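Local coordinates for transferrin binding protein B (Actinobacillus suis, PDB 3PQU) that probably captures iron-loaded host transferrin at the bacterial surface as an outer-membrane lipoprotein of the iron-acquisition system, at residues 216-219 against 220-223; 135-138 against 139-143. All blocks are in the same frame, centred on the assembly; numbering follows the deposited sequence.

Contact 1 (216-219 against 220-223)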
ATOM      1  N   GLY A 216     -19.381 -13.569 -24.764  1.00 33.62           N
ATOM      2  CA  GLY A 216     -19.621 -14.850 -25.405  1.00 42.18           C
ATOM      3  C   GLY A 216     -21.057 -15.050 -25.847  1.00 44.13           C
ATOM      4  O   GLY A 216     -21.329 -15.813 -26.772  1.00 55.10           O
ATOM      5  N   GLU A 217     -21.985 -14.366 -25.191  1.00 48.25           N
ATOM      6  CA  GLU A 217     -23.384 -14.472 -25.570  1.00 43.07           C
ATOM      7  C   GLU A 217     -23.601 -13.954 -26.992  1.00 40.16           C
ATOM      8  O   GLU A 217     -22.826 -13.138 -27.498  1.00 36.80           O
ATOM      9  CB  GLU A 217     -24.268 -13.707 -24.581  1.00 41.39           C
ATOM     10  CG  GLU A 217     -25.750 -13.748 -24.944  1.00 72.37           C
ATOM     11  CD  GLU A 217     -26.656 -13.226 -23.844  1.00 79.90           C
ATOM     12  OE1 GLU A 217     -26.150 -12.578 -22.902  1.00 65.90           O
ATOM     13  OE2 GLU A 217     -27.882 -13.466 -23.926  1.00 84.41           O
ATOM     14  N   LYS A 218     -24.657 -14.442 -27.626  1.00 46.80           N
ATOM     15  CA  LYS A 218     -25.081 -13.953 -28.928  1.00 58.42           C
ATOM     16  C   LYS A 218     -26.481 -13.370 -28.818  1.00 52.19           C
ATOM     17  O   LYS A 218     -27.388 -14.020 -28.312  1.00 62.04           O
ATOM     18  CB  LYS A 218     -25.105 -15.090 -29.949  1.00 54.91           C
ATOM     19  CG  LYS A 218     -23.754 -15.704 -30.247  1.00 79.10           C
ATOM     20  CD  LYS A 218     -23.613 -15.988 -31.738  1.00 91.94           C
ATOM     21  CE  LYS A 218     -23.721 -14.700 -32.547  1.00 91.62           C
ATOM     22  NZ  LYS A 218     -23.477 -14.903 -34.002  1.00 84.91           N
ATOM     23  N   LEU A 219     -26.659 -12.144 -29.289  1.00 49.97           N
ATOM     24  CA  LEU A 219     -27.991 -11.568 -29.390  1.00 50.60           C
ATOM     25  C   LEU A 219     -28.304 -11.387 -30.870  1.00 59.64           C
ATOM     26  O   LEU A 219     -27.757 -10.496 -31.530  1.00 46.70           O
ATOM     27  CB  LEU A 219     -28.082 -10.236 -28.640  1.00 56.28           C
ATOM     28  CG  LEU A 219     -27.831 -10.269 -27.133  1.00 62.41           C
ATOM     29  CD1 LEU A 219     -26.364 -10.526 -26.835  1.00 55.65           C
ATOM     30  CD2 LEU A 219     -28.272  -8.965 -26.497  1.00 73.49           C
ATOM     31  N   GLY A 220     -29.181 -12.238 -31.395  1.00 61.78           N
ATOM     32  CA  GLY A 220     -29.281 -12.395 -32.833  1.00 51.17           C
ATOM     33  C   GLY A 220     -27.947 -12.991 -33.245  1.00 66.93           C
ATOM     34  O   GLY A 220     -27.468 -13.933 -32.606  1.00 75.36           O
ATOM     35  N   ASP A 221     -27.321 -12.440 -34.280  1.00 56.81           N
ATOM     36  CA  ASP A 221     -25.976 -12.888 -34.638  1.00 64.78           C
ATOM     37  C   ASP A 221     -24.915 -11.888 -34.209  1.00 65.31           C
ATOM     38  O   ASP A 221     -23.845 -11.801 -34.809  1.00 66.53           O
ATOM     39  CB  ASP A 221     -25.865 -13.210 -36.130  1.00 87.85           C
ATOM     40  CG  ASP A 221     -26.133 -14.671 -36.426  1.00 94.90           C
ATOM     41  OD1 ASP A 221     -25.158 -15.451 -36.490  1.00 95.09           O
ATOM     42  OD2 ASP A 221     -27.318 -15.038 -36.575  1.00 94.14           O
ATOM     43  N   ASN A 222     -25.226 -11.134 -33.163  1.00 63.86           N
ATOM     44  CA  ASN A 222     -24.274 -10.207 -32.582  1.00 57.91           C
ATOM     45  C   ASN A 222     -23.617 -10.817 -31.353  1.00 44.95           C
ATOM     46  O   ASN A 222     -24.289 -11.053 -30.352  1.00 37.06           O
ATOM     47  CB  ASN A 222     -24.967  -8.887 -32.236  1.00 42.97           C
ATOM     48  CG  ASN A 222     -25.330  -8.076 -33.477  1.00 57.83           C
ATOM     49  OD1 ASN A 222     -24.622  -8.124 -34.485  1.00 63.66           O
ATOM     50  ND2 ASN A 222     -26.430  -7.321 -33.405  1.00 41.37           N
ATOM     51  N   GLU A 223     -22.314 -11.094 -31.448  1.00 40.16           N
ATOM     52  CA  GLU A 223     -21.553 -11.647 -30.322  1.00 55.97           C
ATOM     53  C   GLU A 223     -21.193 -10.551 -29.317  1.00 49.21           C
ATOM     54  O   GLU A 223     -20.785  -9.457 -29.705  1.00 41.22           O
ATOM     55  CB  GLU A 223     -20.257 -12.318 -30.800  1.00 47.73           C
ATOM     56  CG  GLU A 223     -20.415 -13.427 -31.837  1.00 64.35           C
ATOM     57  CD  GLU A 223     -19.064 -13.947 -32.339  1.00 64.37           C
ATOM     58  OE1 GLU A 223     -18.049 -13.691 -31.658  1.00 66.06           O
ATOM     59  OE2 GLU A 223     -19.008 -14.606 -33.410  1.00 46.96           O
TER
HETATM   60  O   HOH W   1     -20.559 -13.678 -35.408  1.00 57.22           O
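Lys218 reaches over the end of a beta hairpin with a two-residue loop and sets its ammonium group against Asp221, at position i+2 of the type II' turn that runs from Leu219 to Asn222. The tight part is the backbone. Leu219 N gives its hydrogen to Asn222 O at 2.8 Å, and Asn222 N returns one to Leu219 O at 3.1 Å. One residue further out, Lys218 and Glu223 form the non-hydrogen-bonded antiparallel pair, where Lys218 CA makes a CH···O contact with Asn222 O at 3.3 Å. Gly220 takes position i+1, whose positive phi of 65° suits glycine. Leu219 and Asn222 share one face, which turns toward neighbouring loops: Leu219 packs on His213 and Val224, while Asn222 ND2 is hydrogen-bonded to Asn253 O.

The other face, with Lys218 and Glu223, is looser and open to solvent. The Lys218 chain bends at chi2 and again at chi3 (61°), and this folds it back over the turn, with NZ 3.1 Å from Asp221 OD1 in a salt bridge. The ammonium nitrogen comes to OD1 from above the carboxylate plane, 47° out of it. Glu223 lies alongside, pointing the same way, with its CG 3.6 Å from Lys218 CE. Its carboxylate stops short of a direct pairing, as OE2 remains 4.5 Å from Lys218 NZ. A water bridges the two, 2.7 Å from Glu223 OE2 and only weakly bound to Lys218 NZ.

The lysine is thus flanked by two acids at an exposed tip, which would tend to keep it protonated; the backbone bonds close the turn, while the charged groups rest on it as a solvent-accessible, partly water-mediated cluster.

Contact 2 (135-138 against 139-143)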
ATOM      1  N   VAL A 135     -29.154  23.940   0.411  1.00 42.35           N
ATOM      2  CA  VAL A 135     -28.714  24.689   1.579  1.00 33.44           C
ATOM      3  C   VAL A 135     -29.191  26.139   1.541  1.00 47.84           C
ATOM      4  O   VAL A 135     -29.028  26.839   0.538  1.00 40.21           O
ATOM      5  CB  VAL A 135     -27.182  24.682   1.696  1.00 43.93           C
ATOM      6  CG1 VAL A 135     -26.739  25.379   2.972  1.00 43.17           C
ATOM      7  CG2 VAL A 135     -26.651  23.258   1.641  1.00 31.19           C
ATOM      8  N   LYS A 136     -29.784  26.585   2.644  1.00 52.18           N
ATOM      9  CA  LYS A 136     -30.276  27.952   2.756  1.00 47.27           C
ATOM     10  C   LYS A 136     -29.465  28.750   3.779  1.00 53.00           C
ATOM     11  O   LYS A 136     -28.861  28.178   4.687  1.00 54.67           O
ATOM     12  CB  LYS A 136     -31.756  27.947   3.127  1.00 54.27           C
ATOM     13  CG  LYS A 136     -32.656  27.347   2.065  1.00 59.44           C
ATOM     14  CD  LYS A 136     -34.027  27.027   2.636  1.00 65.07           C
ATOM     15  CE  LYS A 136     -35.050  26.814   1.536  1.00 69.41           C
ATOM     16  NZ  LYS A 136     -36.426  26.641   2.089  1.00 85.80           N
ATOM     17  N   ASN A 137     -29.432  30.069   3.631  1.00 58.53           N
ATOM     18  CA  ASN A 137     -28.661  30.880   4.567  1.00 65.96           C
ATOM     19  C   ASN A 137     -29.497  31.298   5.785  1.00 63.42           C
ATOM     20  O   ASN A 137     -30.618  30.819   5.969  1.00 51.95           O
ATOM     21  CB  ASN A 137     -27.989  32.078   3.866  1.00 44.95           C
ATOM     22  CG  ASN A 137     -28.981  33.134   3.397  1.00 59.62           C
ATOM     23  OD1 ASN A 137     -30.169  33.114   3.745  1.00 44.52           O
ATOM     24  ND2 ASN A 137     -28.482  34.082   2.611  1.00 60.50           N
ATOM     25  N   LYS A 138     -28.945  32.168   6.625  1.00 68.57           N
ATOM     26  CA  LYS A 138     -29.669  32.647   7.799  1.00 69.81           C
ATOM     27  C   LYS A 138     -31.029  33.209   7.382  1.00 78.44           C
ATOM     28  O   LYS A 138     -32.063  32.878   7.969  1.00 88.46           O
ATOM     29  CB  LYS A 138     -28.853  33.712   8.533  1.00 72.86           C
ATOM     30  CG  LYS A 138     -28.643  34.997   7.738  1.00 77.21           C
ATOM     31  CD  LYS A 138     -27.964  36.068   8.573  1.00 79.72           C
ATOM     32  CE  LYS A 138     -26.632  35.573   9.111  1.00 85.06           C
ATOM     33  NZ  LYS A 138     -25.781  36.694   9.601  1.00 96.00           N
ATOM     34  N   ASN A 139     -31.014  34.052   6.353  1.00 71.86           N
ATOM     35  CA  ASN A 139     -32.221  34.666   5.813  1.00 78.95           C
ATOM     36  C   ASN A 139     -33.111  33.640   5.114  1.00 73.82           C
ATOM     37  O   ASN A 139     -34.188  33.966   4.615  1.00 65.66           O
ATOM     38  CB  ASN A 139     -31.832  35.785   4.841  1.00102.08           C
ATOM     39  CG  ASN A 139     -33.023  36.597   4.368  1.00120.22           C
ATOM     40  OD1 ASN A 139     -33.858  36.116   3.599  1.00128.09           O
ATOM     41  ND2 ASN A 139     -33.098  37.845   4.813  1.00126.91           N
ATOM     42  N   GLY A 140     -32.651  32.393   5.076  1.00 88.23           N
ATOM     43  CA  GLY A 140     -33.412  31.317   4.471  1.00 86.30           C
ATOM     44  C   GLY A 140     -33.482  31.398   2.957  1.00 79.11           C
ATOM     45  O   GLY A 140     -34.487  31.021   2.349  1.00 75.89           O
ATOM     46  N   VAL A 141     -32.417  31.900   2.340  1.00 64.62           N
ATOM     47  CA  VAL A 141     -32.334  31.915   0.882  1.00 62.64           C
ATOM     48  C   VAL A 141     -31.427  30.766   0.430  1.00 45.91           C
ATOM     49  O   VAL A 141     -30.404  30.496   1.070  1.00 43.38           O
ATOM     50  CB  VAL A 141     -31.891  33.311   0.339  1.00 56.21           C
ATOM     51  CG1 VAL A 141     -31.392  34.204   1.467  1.00 62.46           C
ATOM     52  CG2 VAL A 141     -30.859  33.186  -0.757  1.00 38.61           C
ATOM     53  N   PRO A 142     -31.825  30.051  -0.641  1.00 41.39           N
ATOM     54  CA  PRO A 142     -31.111  28.848  -1.111  1.00 41.51           C
ATOM     55  C   PRO A 142     -29.906  29.223  -1.959  1.00 33.94           C
ATOM     56  O   PRO A 142     -30.090  29.754  -3.061  1.00 31.98           O
ATOM     57  CB  PRO A 142     -32.143  28.147  -2.012  1.00 38.67           C
ATOM     58  CG  PRO A 142     -33.407  28.981  -1.942  1.00 46.66           C
ATOM     59  CD  PRO A 142     -32.989  30.345  -1.485  1.00 43.80           C
ATOM     60  N   TYR A 143     -28.700  28.957  -1.467  1.00 32.32           N
ATOM     61  CA  TYR A 143     -27.481  29.309  -2.199  1.00 36.86           C
ATOM     62  C   TYR A 143     -26.722  28.065  -2.671  1.00 21.67           C
ATOM     63  O   TYR A 143     -25.704  28.136  -3.383  1.00 24.43           O
ATOM     64  CB  TYR A 143     -26.590  30.218  -1.347  1.00 34.72           C
ATOM     65  CG  TYR A 143     -26.044  29.582  -0.081  1.00 33.69           C
ATOM     66  CD1 TYR A 143     -24.762  29.084  -0.046  1.00 27.45           C
ATOM     67  CD2 TYR A 143     -26.806  29.506   1.081  1.00 36.62           C
ATOM     68  CE1 TYR A 143     -24.238  28.523   1.091  1.00 40.06           C
ATOM     69  CE2 TYR A 143     -26.287  28.932   2.232  1.00 30.83           C
ATOM     70  CZ  TYR A 143     -25.003  28.451   2.227  1.00 33.10           C
ATOM     71  OH  TYR A 143     -24.465  27.879   3.351  1.00 56.12           O
TER
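Val135 and Tyr143 meet because the valine holds CG1 beside its own carbonyl carbon (chi1 -176°) and the tyrosine keeps its ring between backbone N and carbonyl carbon (chi1 64°), leaning across the opposite strand. They lie together on one side of a beta hairpin whose loop is a type I turn, Asn137 to Gly140, combined with a G1 beta bulge: Gly140, with positive phi, and Val141 both face Asn137. Gly140 N bonds to Asn137 O at 2.7 Å, closing the turn, and Asn137 N bonds to Val141 O at 2.8 Å. Tyr143 N then hydrogen-bonds to Val135 O at 2.9 Å.

The tyrosine crosses the valine obliquely, and the backbone of Lys136 and Asn137 runs along the ring's edge, with CE2 3.5 Å from Lys136 C. On the other face, Lys136 lays its CG over Pro142 CA before its extended chain leads away. Outside the hairpin, Asn137 ND2 is hydrogen-bonded to Lys58 O and Tyr143 packs on Lys58, tying the tip to a neighbouring loop. The phenol oxygen ends close to the valine methyl, Tyr143 OH lying 3.4 Å from Val135 CG1.

Both contacts are tips of separate two-stranded antiparallel hairpins at the surface, each more than 40 Å from the centre of the chain. Contact 2 comes first along the chain, on strands 133-136 and 142-146 of the N-lobe handle; contact 1 follows on strands 218-219 and 222-223, in the first beta-barrel region. Their centres lie 54 Å apart and their nearest atoms about 43 Å apart, and the two share no sheet. Contact 1 is inserted between barrel strands 170-183 and 229-236, which pair with each other. The hairpins project from handle and barrel, probably of the same N-lobe; neither is part of its neighbouring larger sheet, so each decorates the surface separately.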